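Local coordinates for probable transcriptional regulator (Pseudomonas aeruginosa, PDB 2FBI), which probably binds DNA as a winged helix-turn-helix dimer of the MarR family and so regulates transcription, at residues Pro8-Thr11 against Leu12-Gln16; Pro27-Gln31 against His32-Glu36; Tyr54-Ala57 against Asn58-Ile62; Thr68-Leu71 against Ala72-Arg76. All blocks are in the same frame, centred on the assembly; numbering follows the deposited sequence. Where two conformers were deposited one is given.

Interaction 1. Residues Pro8-Thr11 against Leu12-Gln16; sequences PSLT and LTLLQ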
loop_
_atom_site.group_PDB
_atom_site.type_symbol
_atom_site.label_atom_id
_atom_site.label_comp_id
_atom_site.label_asym_id
_atom_site.label_seq_id
_atom_site.Cartn_x
_atom_site.Cartn_y
_atom_site.Cartn_z
ATOM N N PRO A 8 12.010 -12.216 -5.174
ATOM C CA PRO A 8 11.123 -11.637 -4.151
ATOM C C PRO A 8 10.390 -10.388 -4.684
ATOM O O PRO A 8 10.861 -9.741 -5.660
ATOM C CB PRO A 8 12.068 -11.297 -2.976
ATOM C CG PRO A 8 13.440 -11.414 -3.518
ATOM C CD PRO A 8 13.381 -12.384 -4.668
ATOM N N SER A 9 9.226 -10.106 -4.111
ATOM C CA SER A 9 8.363 -9.085 -4.653
ATOM C C SER A 9 8.711 -7.803 -3.965
ATOM O O SER A 9 8.473 -7.650 -2.751
ATOM C CB SER A 9 6.918 -9.434 -4.437
ATOM O OG SER A 9 6.090 -8.369 -4.849
ATOM N N LEU A 10 9.360 -6.895 -4.720
ATOM C CA LEU A 10 9.564 -5.525 -4.248
ATOM C C LEU A 10 8.265 -4.864 -3.765
ATOM O O LEU A 10 8.211 -4.242 -2.705
ATOM C CB LEU A 10 10.086 -4.650 -5.379
ATOM C CG LEU A 10 10.364 -3.189 -4.980
ATOM C CD1 LEU A 10 11.409 -3.143 -3.860
ATOM C CD2 LEU A 10 10.838 -2.343 -6.199
ATOM N N THR A 11 7.221 -4.969 -4.575
ATOM C CA THR A 11 6.023 -4.237 -4.283
ATOM C C THR A 11 5.217 -4.869 -3.105
ATOM O O THR A 11 4.663 -4.131 -2.266
ATOM C CB THR A 11 5.119 -4.198 -5.515
ATOM O OG1 THR A 11 4.922 -5.529 -5.945
ATOM C CG2 THR A 11 5.756 -3.384 -6.704
ATOM N N LEU A 12 5.060 -6.190 -3.082
ATOM C CA LEU A 12 4.458 -6.823 -1.883
ATOM C C LEU A 12 5.293 -6.504 -0.639
ATOM O O LEU A 12 4.737 -6.106 0.391
ATOM C CB LEU A 12 4.252 -8.332 -2.091
ATOM C CG LEU A 12 3.582 -9.248 -1.041
ATOM C CD1 LEU A 12 2.356 -8.628 -0.404
ATOM C CD2 LEU A 12 3.205 -10.577 -1.797
ATOM N N THR A 13 6.624 -6.549 -0.759
ATOM C CA THR A 13 7.540 -6.222 0.379
ATOM C C THR A 13 7.416 -4.767 0.881
ATOM O O THR A 13 7.423 -4.504 2.093
ATOM C CB THR A 13 9.002 -6.592 0.041
ATOM O OG1 THR A 13 9.050 -7.994 -0.166
ATOM C CG2 THR A 13 9.975 -6.268 1.147
ATOM N N LEU A 14 7.278 -3.811 -0.041
ATOM C CA LEU A 14 6.918 -2.421 0.336
ATOM C C LEU A 14 5.654 -2.322 1.206
ATOM O O LEU A 14 5.599 -1.560 2.150
ATOM C CB LEU A 14 6.691 -1.570 -0.938
ATOM C CG LEU A 14 8.031 -1.144 -1.581
ATOM C CD1 LEU A 14 7.906 -0.873 -3.096
ATOM C CD2 LEU A 14 8.575 0.044 -0.862
ATOM N N LEU A 15 4.642 -3.073 0.828
ATOM C CA LEU A 15 3.364 -3.068 1.473
ATOM C C LEU A 15 3.389 -3.793 2.883
ATOM O O LEU A 15 2.814 -3.300 3.859
ATOM C CB LEU A 15 2.426 -3.740 0.491
ATOM C CG LEU A 15 1.004 -3.291 0.213
ATOM C CD1 LEU A 15 0.733 -1.750 0.209
ATOM C CD2 LEU A 15 0.483 -3.954 -1.058
ATOM N N GLN A 16 4.083 -4.910 2.978
ATOM C CA GLN A 16 4.353 -5.580 4.294
ATOM C C GLN A 16 5.207 -4.714 5.224
ATOM O O GLN A 16 4.860 -4.537 6.387
ATOM C CB GLN A 16 5.005 -6.947 4.073
ATOM C CG GLN A 16 4.167 -7.921 3.236
ATOM C CD GLN A 16 4.976 -9.141 2.789
ATOM O OE1 GLN A 16 6.155 -9.042 2.536
ATOM N NE2 GLN A 16 4.320 -10.271 2.630
#
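With chi1 at 174°, Ser9 swings OG away from its own backbone N and forward over the first turn of helix 10-22, where it meets Leu12; Thr13, with chi1 at -62°, turns its hydroxyl back toward the carbonyl of the same serine. Ser9 is the N-cap of this helix, and Thr13, one turn on, binds its carbonyl. Ser9 OG accepts a hydrogen bond from Leu12 N at 3.0 Å, the classic capping bond to an amide that has no earlier helical carbonyl to serve it. The fit is close, since Leu12 CB also packs 3.3 Å from Ser9 OG. Thr11 OG1 adds a weak hydrogen bond to the capping hydroxyl.

Ser9 O is gripped twice by one residue. Thr13 N donates to it as the first i to i+4 bond of the helix, and Thr13 OG1 donates from the opposite face of the carbonyl plane, so the threonine hydroxyl is satisfied by its own helix. The regular ladder then continues with Leu14 N to Leu10 O and Leu15 N to Thr11 O, the latter longer.

The contact is largely buried, in part by the dimer. Leu10 and Leu14 lean on Leu137 and Leu134 of helix 124-138, while Leu10 N donates a hydrogen bond to Tyr115 OH of the second subunit and Leu12 packs on Gln59 of that subunit. The helix start thus sits in the interface through which the two MarR-type subunits associate. Along the apolar side, the Leu14 side chain lies across that of Leu10, and its CD1 comes to 3.9 Å from Leu10 CG.

Interaction 2. Residues Pro27-Gln31 against His32-Glu36; sequences PSLNQ and HGLTE
Leu29 and Leu34 meet through both backbone and side chain where helix 26-32 ends, and the backbone bonds come first. Leu34 N donates to Leu29 O at 3.0 Å in a nearly straight bond of 169°, and Gly33 N donates to Asn30 O at 2.7 Å. This pair of bonds back into the last turn, with Gly33 at a positive phi of 57°, makes a Schellman motif. Leu29 O also accepts from His32 N, which stands above the carbonyl plane on the face opposite Leu34 N; that bond is more bent.

The apolar part lies on the inner side. Leu29 CD2 and Leu34 CD2 approach to 4.4 Å, and Leu29 CD1 rests near CA of Glu36, at the start of the next helix. Met107 of helix 98-122 touches both leucines, while Trp39 and Met22 cover Leu29 further, so the cap closes over a small hydrophobic cluster.

Polar contacts surround it. With chi1 at -86°, His32 lays its imidazole back along the last turn, and Ser28 O sits at the ring edge, near its plane, 2.9 Å from His32 CD2. NE2, the ring atom next to CD2, is hydrogen-bonded to Asp110. Ser28 OG bonds to Asn114, and the Glu36 carboxylate forms salt bridges with Arg26 and Arg18.

The chemistry implies a helix end in which the carbonyls of Leu29 and Asn30 take up amides of the turn, while the histidine and serine tie it to helix 98-122. Asp110 at NE2 would probably stabilise a proton on that nitrogen.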
loop_
_atom_site.group_PDB
_atom_site.type_symbol
_atom_site.label_atom_id
_atom_site.label_comp_id
_atom_site.label_asym_id
_atom_site.label_seq_id
_atom_site.Cartn_x
_atom_site.Cartn_y
_atom_site.Cartn_z
ATOM N N PRO A 27 -3.162 2.663 16.447
ATOM C CA PRO A 27 -3.814 2.985 17.743
ATOM C C PRO A 27 -4.054 4.439 17.973
ATOM O O PRO A 27 -5.180 4.803 18.305
ATOM C CB PRO A 27 -2.879 2.358 18.767
ATOM C CG PRO A 27 -2.265 1.253 18.044
ATOM C CD PRO A 27 -1.960 1.852 16.677
ATOM N N SER A 28 -3.091 5.315 17.714
ATOM C CA SER A 28 -3.392 6.752 17.877
ATOM C C SER A 28 -4.463 7.296 16.919
ATOM O O SER A 28 -5.216 8.221 17.261
ATOM C CB SER A 28 -2.142 7.624 17.759
ATOM O OG SER A 28 -0.988 6.844 18.056
ATOM N N LEU A 29 -4.455 6.783 15.698
ATOM C CA LEU A 29 -5.542 7.042 14.777
ATOM C C LEU A 29 -6.790 6.295 15.281
ATOM O O LEU A 29 -7.808 6.882 15.309
ATOM C CB LEU A 29 -5.188 6.600 13.334
ATOM C CG LEU A 29 -3.897 7.114 12.656
ATOM C CD1 LEU A 29 -3.605 6.305 11.438
ATOM C CD2 LEU A 29 -4.004 8.613 12.336
ATOM N N ASN A 30 -6.717 5.006 15.624
ATOM C CA ASN A 30 -7.844 4.349 16.362
ATOM C C ASN A 30 -8.284 5.349 17.449
ATOM O O ASN A 30 -9.313 6.049 17.299
ATOM C CB ASN A 30 -7.426 2.980 16.989
ATOM C CG ASN A 30 -7.249 1.847 15.943
ATOM O OD1 ASN A 30 -7.587 2.020 14.770
ATOM N ND2 ASN A 30 -6.711 0.701 16.367
ATOM N N GLN A 31 -7.421 5.548 18.461
ATOM C CA GLN A 31 -7.694 6.525 19.578
ATOM C C GLN A 31 -8.207 7.893 19.194
ATOM O O GLN A 31 -8.865 8.535 19.993
ATOM C CB GLN A 31 -6.501 6.679 20.564
ATOM C CG GLN A 31 -6.379 5.536 21.574
ATOM C CD GLN A 31 -4.919 5.105 21.845
ATOM O OE1 GLN A 31 -3.974 5.925 21.805
ATOM N NE2 GLN A 31 -4.736 3.809 22.125
ATOM N N HIS A 32 -7.938 8.365 17.987
ATOM C CA HIS A 32 -8.375 9.750 17.646
ATOM C C HIS A 32 -9.597 9.699 16.709
ATOM O O HIS A 32 -10.110 10.720 16.243
ATOM C CB HIS A 32 -7.258 10.539 16.973
ATOM C CG HIS A 32 -6.308 11.214 17.919
ATOM N ND1 HIS A 32 -6.251 12.586 18.056
ATOM C CD2 HIS A 32 -5.349 10.716 18.738
ATOM C CE1 HIS A 32 -5.307 12.904 18.925
ATOM N NE2 HIS A 32 -4.743 11.789 19.353
ATOM N N GLY A 33 -10.068 8.491 16.456
ATOM C CA GLY A 33 -11.146 8.321 15.500
ATOM C C GLY A 33 -10.835 8.883 14.115
ATOM O O GLY A 33 -11.581 9.766 13.612
ATOM N N LEU A 34 -9.707 8.405 13.545
ATOM C CA LEU A 34 -9.496 8.470 12.107
ATOM C C LEU A 34 -8.945 7.258 11.415
ATOM O O LEU A 34 -8.197 6.440 11.999
ATOM C CB LEU A 34 -8.875 9.768 11.587
ATOM C CG LEU A 34 -7.981 10.892 12.020
ATOM C CD1 LEU A 34 -8.782 12.175 11.696
ATOM C CD2 LEU A 34 -7.590 10.863 13.458
ATOM N N THR A 35 -9.355 7.156 10.142
ATOM C CA THR A 35 -8.862 6.144 9.267
ATOM C C THR A 35 -7.545 6.643 8.734
ATOM O O THR A 35 -7.324 7.825 8.644
ATOM C CB THR A 35 -9.864 5.849 8.086
ATOM O OG1 THR A 35 -9.975 6.999 7.213
ATOM C CG2 THR A 35 -11.267 5.547 8.631
ATOM N N GLU A 36 -6.673 5.722 8.381
ATOM C CA GLU A 36 -5.443 6.045 7.742
ATOM C C GLU A 36 -5.586 6.829 6.384
ATOM O O GLU A 36 -4.698 7.641 6.042
ATOM C CB GLU A 36 -4.596 4.794 7.637
ATOM C CG GLU A 36 -5.215 3.695 6.817
ATOM C CD GLU A 36 -4.851 2.331 7.389
ATOM O OE1 GLU A 36 -5.234 2.072 8.565
ATOM O OE2 GLU A 36 -4.148 1.544 6.705
#

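Interaction 3. Residues Tyr54-Ala57 against Asn58-Ile62; sequences YQLA and NQACI
Leu56 and Ala60 form the tight side of this contact, at the end of helix 53-59. Ala60 N donates to Leu56 O at 2.8 Å, nearly along the C=O axis, and Ala60 CB presses on the same oxygen at 3.0 Å. Both side chains turn to Ile44 of helix 36-48, while Met67 of helix 64-76 covers Leu56, Ala57 and Ile62. As the chain leaves the helix, with Cys61 at positive phi, Ile62 N reaches back to Ala57 O in an almost straight bond of 174°, within the carbonyl plane.

The other side is looser and more polar. Gln55 and Gln59 run side by side with their amides nearly coplanar, yet the two NE2 atoms stay 4.1 Å apart; Gln59 OE1 bonds instead to Gln48. On the exposed flank, Asn58 CG lies anti to its own carbonyl carbon (chi1 -80°), which brings the amide beside Tyr54 O. One water donates to Tyr54 O at 2.8 Å; its link to Asn58 OD1 is weak and doubtful, because that side chain was modelled in two conformations.

Helix 53-59, the bend at Cys61 and the following helix 64-76 are arranged as in the helix-turn-helix of MarR-type DNA-binding domains.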
loop_
_atom_site.group_PDB
_atom_site.type_symbol
_atom_site.label_atom_id
_atom_site.label_comp_id
_atom_site.label_asym_id
_atom_site.label_seq_id
_atom_site.Cartn_x
_atom_site.Cartn_y
_atom_site.Cartn_z
ATOM N N TYR A 54 -8.203 15.388 -7.997
ATOM C CA TYR A 54 -7.608 14.166 -8.629
ATOM C C TYR A 54 -6.137 14.054 -8.305
ATOM O O TYR A 54 -5.563 12.940 -8.060
ATOM C CB TYR A 54 -7.858 14.120 -10.170
ATOM C CG TYR A 54 -9.281 13.657 -10.551
ATOM C CD1 TYR A 54 -10.367 14.485 -10.379
ATOM C CD2 TYR A 54 -9.522 12.379 -11.066
ATOM C CE1 TYR A 54 -11.653 14.080 -10.685
ATOM C CE2 TYR A 54 -10.837 11.956 -11.399
ATOM C CZ TYR A 54 -11.880 12.817 -11.228
ATOM O OH TYR A 54 -13.187 12.431 -11.518
ATOM N N GLN A 55 -5.487 15.208 -8.321
ATOM C CA GLN A 55 -4.089 15.281 -7.875
ATOM C C GLN A 55 -3.908 14.782 -6.398
ATOM O O GLN A 55 -2.914 14.103 -6.074
ATOM C CB GLN A 55 -3.649 16.725 -8.004
ATOM C CG GLN A 55 -2.249 17.035 -7.682
ATOM C CD GLN A 55 -1.815 18.369 -8.292
ATOM O OE1 GLN A 55 -2.420 18.875 -9.247
ATOM N NE2 GLN A 55 -0.746 18.927 -7.759
ATOM N N LEU A 56 -4.847 15.155 -5.524
ATOM C CA LEU A 56 -4.833 14.773 -4.112
ATOM C C LEU A 56 -4.967 13.243 -3.990
ATOM O O LEU A 56 -4.160 12.584 -3.289
ATOM C CB LEU A 56 -5.991 15.514 -3.383
ATOM C CG LEU A 56 -6.294 15.194 -1.897
ATOM C CD1 LEU A 56 -5.010 15.400 -1.059
ATOM C CD2 LEU A 56 -7.432 16.017 -1.348
ATOM N N ALA A 57 -5.958 12.660 -4.681
ATOM C CA ALA A 57 -6.082 11.192 -4.763
ATOM C C ALA A 57 -4.812 10.495 -5.234
ATOM O O ALA A 57 -4.455 9.445 -4.683
ATOM C CB ALA A 57 -7.306 10.760 -5.622
ATOM N N ASN A 58 -4.127 11.081 -6.214
ATOM C CA ASN A 58 -2.889 10.535 -6.739
ATOM C C ASN A 58 -1.712 10.576 -5.771
ATOM O O ASN A 58 -0.933 9.632 -5.715
ATOM C CB ASN A 58 -2.507 11.216 -8.062
ATOM C CG ASN A 58 -3.289 10.666 -9.252
ATOM O OD1 ASN A 58 -3.977 9.654 -9.143
ATOM N ND2 ASN A 58 -3.183 11.343 -10.397
ATOM N N GLN A 59 -1.584 11.665 -5.019
ATOM C CA GLN A 59 -0.498 11.831 -4.077
ATOM C C GLN A 59 -0.750 11.061 -2.796
ATOM O O GLN A 59 0.197 10.503 -2.211
ATOM C CB GLN A 59 -0.385 13.299 -3.749
ATOM C CG GLN A 59 -0.087 14.127 -4.966
ATOM C CD GLN A 59 1.016 15.023 -4.674
ATOM O OE1 GLN A 59 1.810 14.743 -3.777
ATOM N NE2 GLN A 59 1.122 16.115 -5.424
ATOM N N ALA A 60 -2.028 11.045 -2.394
ATOM C CA ALA A 60 -2.500 10.454 -1.142
ATOM C C ALA A 60 -2.673 9.002 -1.287
ATOM O O ALA A 60 -2.979 8.320 -0.287
ATOM C CB ALA A 60 -3.835 11.075 -0.699
ATOM N N CYS A 61 -2.503 8.517 -2.518
ATOM C CA CYS A 61 -2.605 7.111 -2.813
ATOM C C CYS A 61 -3.967 6.588 -2.297
ATOM O O CYS A 61 -4.040 5.772 -1.352
ATOM C CB CYS A 61 -1.410 6.368 -2.196
ATOM S SG CYS A 61 0.162 6.683 -3.067
ATOM N N ILE A 62 -5.041 7.114 -2.913
ATOM C CA ILE A 62 -6.416 6.651 -2.719
ATOM C C ILE A 62 -7.049 6.417 -4.110
ATOM O O ILE A 62 -6.785 7.162 -5.055
ATOM C CB ILE A 62 -7.190 7.651 -1.806
ATOM C CG1 ILE A 62 -6.580 7.605 -0.386
ATOM C CG2 ILE A 62 -8.671 7.331 -1.761
ATOM C CD1 ILE A 62 -6.950 8.727 0.552
HETATM O O HOH W 1 -6.511 10.657 -9.468
#

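Interaction 4. Residues Thr68-Leu71 against Ala72-Arg76; sequences TGVL and ARLER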
loop_
_atom_site.group_PDB
_atom_site.type_symbol
_atom_site.label_atom_id
_atom_site.label_comp_id
_atom_site.label_asym_id
_atom_site.label_seq_id
_atom_site.Cartn_x
_atom_site.Cartn_y
_atom_site.Cartn_z
ATOM N N THR A 68 -14.092 9.954 -3.131
ATOM C CA THR A 68 -15.362 10.659 -3.045
ATOM C C THR A 68 -15.950 10.596 -1.636
ATOM O O THR A 68 -16.486 11.585 -1.131
ATOM C CB THR A 68 -16.446 10.039 -4.018
ATOM O OG1 THR A 68 -15.910 9.912 -5.343
ATOM C CG2 THR A 68 -17.763 10.868 -4.045
ATOM N N GLY A 69 -15.891 9.410 -1.034
ATOM C CA GLY A 69 -16.443 9.203 0.289
ATOM C C GLY A 69 -15.477 9.776 1.319
ATOM O O GLY A 69 -15.921 10.410 2.276
ATOM N N VAL A 70 -14.162 9.575 1.111
ATOM C CA VAL A 70 -13.149 10.166 2.021
ATOM C C VAL A 70 -13.379 11.681 2.153
ATOM O O VAL A 70 -13.627 12.168 3.250
ATOM C CB VAL A 70 -11.699 9.773 1.674
ATOM C CG1 VAL A 70 -10.693 10.519 2.591
ATOM C CG2 VAL A 70 -11.518 8.302 1.856
ATOM N N LEU A 71 -13.409 12.402 1.034
ATOM C CA LEU A 71 -13.687 13.829 1.060
ATOM C C LEU A 71 -15.056 14.234 1.605
ATOM O O LEU A 71 -15.122 15.198 2.375
ATOM C CB LEU A 71 -13.402 14.511 -0.287
ATOM C CG LEU A 71 -11.979 14.269 -0.780
ATOM C CD1 LEU A 71 -11.875 14.776 -2.194
ATOM C CD2 LEU A 71 -10.875 14.896 0.147
ATOM N N ALA A 72 -16.143 13.544 1.219
ATOM C CA ALA A 72 -17.467 13.955 1.714
ATOM C C ALA A 72 -17.606 13.777 3.233
ATOM O O ALA A 72 -18.249 14.604 3.894
ATOM C CB ALA A 72 -18.649 13.229 0.950
ATOM N N ARG A 73 -17.021 12.709 3.770
ATOM C CA ARG A 73 -16.953 12.492 5.206
ATOM C C ARG A 73 -16.170 13.615 5.911
ATOM O O ARG A 73 -16.667 14.194 6.879
ATOM C CB ARG A 73 -16.284 11.141 5.513
ATOM C CG ARG A 73 -16.828 10.428 6.746
ATOM C CD ARG A 73 -16.278 10.984 8.027
ATOM N NE ARG A 73 -16.523 10.172 9.236
ATOM C CZ ARG A 73 -16.103 8.916 9.442
ATOM N NH1 ARG A 73 -15.465 8.214 8.498
ATOM N NH2 ARG A 73 -16.359 8.327 10.595
ATOM N N LEU A 74 -14.967 13.932 5.397
ATOM C CA LEU A 74 -14.086 14.915 6.005
ATOM C C LEU A 74 -14.691 16.275 5.881
ATOM O O LEU A 74 -14.618 17.090 6.803
ATOM C CB LEU A 74 -12.714 14.902 5.359
ATOM C CG LEU A 74 -11.745 13.795 5.699
ATOM C CD1 LEU A 74 -10.519 14.050 4.823
ATOM C CD2 LEU A 74 -11.347 13.758 7.207
ATOM N N GLU A 75 -15.319 16.533 4.739
ATOM C CA GLU A 75 -16.086 17.748 4.580
ATOM C C GLU A 75 -17.282 17.824 5.592
ATOM O O GLU A 75 -17.546 18.893 6.189
ATOM C CB GLU A 75 -16.555 17.844 3.150
ATOM C CG GLU A 75 -17.312 19.084 2.809
ATOM C CD GLU A 75 -17.862 19.008 1.376
ATOM O OE1 GLU A 75 -18.529 17.991 1.030
ATOM O OE2 GLU A 75 -17.616 19.949 0.600
ATOM N N ARG A 76 -17.965 16.695 5.801
ATOM C CA ARG A 76 -19.117 16.658 6.718
ATOM C C ARG A 76 -18.679 16.928 8.173
ATOM O O ARG A 76 -19.425 17.532 8.966
ATOM C CB ARG A 76 -19.869 15.320 6.596
ATOM C CG ARG A 76 -21.131 15.145 7.493
ATOM C CD ARG A 76 -21.573 13.673 7.551
ATOM N NE ARG A 76 -20.735 12.863 8.464
ATOM C CZ ARG A 76 -20.298 11.608 8.214
ATOM N NH1 ARG A 76 -19.550 10.966 9.119
ATOM N NH2 ARG A 76 -20.582 10.985 7.058
#
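Helix 64-76, the second helix of the helix-turn-helix and by family the probable recognition helix, contains this contact between Val70 and Leu74 and their neighbours. Four consecutive i to i+4 backbone bonds run through it, from Ala72 N to Thr68 O up to Glu75 N to Leu71 O, the last being the shortest at 2.7 Å.

The side chains divide by face. Val70 and Leu74 lie alongside each other and point the same way, with Val70 CG1 4.2 Å from Leu74 CD1. Leu74 holds CG anti to its carbonyl carbon (chi1 -76°), which folds the branch back over the preceding turn and sets CG at 3.5 Å from Val70 O. Both residues pack on Val41 of helix 36-48, and Leu74 also meets Val80 at the start of strand 80-85.

Thr68, Gly69 and Arg73 belong to the exposed part of the helix. Arg73 bends at chi2 and carries its guanidinium away from the preceding turn, toward a long, weak ion pair with Asp77. Glu75 extends in the direction of the wing strands, where its carboxylate forms a salt bridge with Arg82; at its base, Glu75 CB sits 3.1 Å from Leu71 O.

In the fold
All four contacts are local, made within a helix or at its end, but their settings differ. Interaction 1, a helix start, is the most buried and belongs to the dimer interface; interaction 3 also touches the second subunit, through Gln59 and Cys61. Interactions 2 and 4 meet no other chain of the assembly and combine a buried apolar side with exposed residues. Interactions 3 and 4 occupy successive helices of the helix-turn-helix and touch directly, Leu56 CD2 lying 3.9 Å from Leu71 CD2, and both lean on helix 36-48. Interaction 2 leads into that helix. Hydroxyl capping marks interaction 1, a Schellman motif at Gly33 interaction 2, whereas interactions 3 and 4 rest on i to i+4 backbone bonds and apolar side chains.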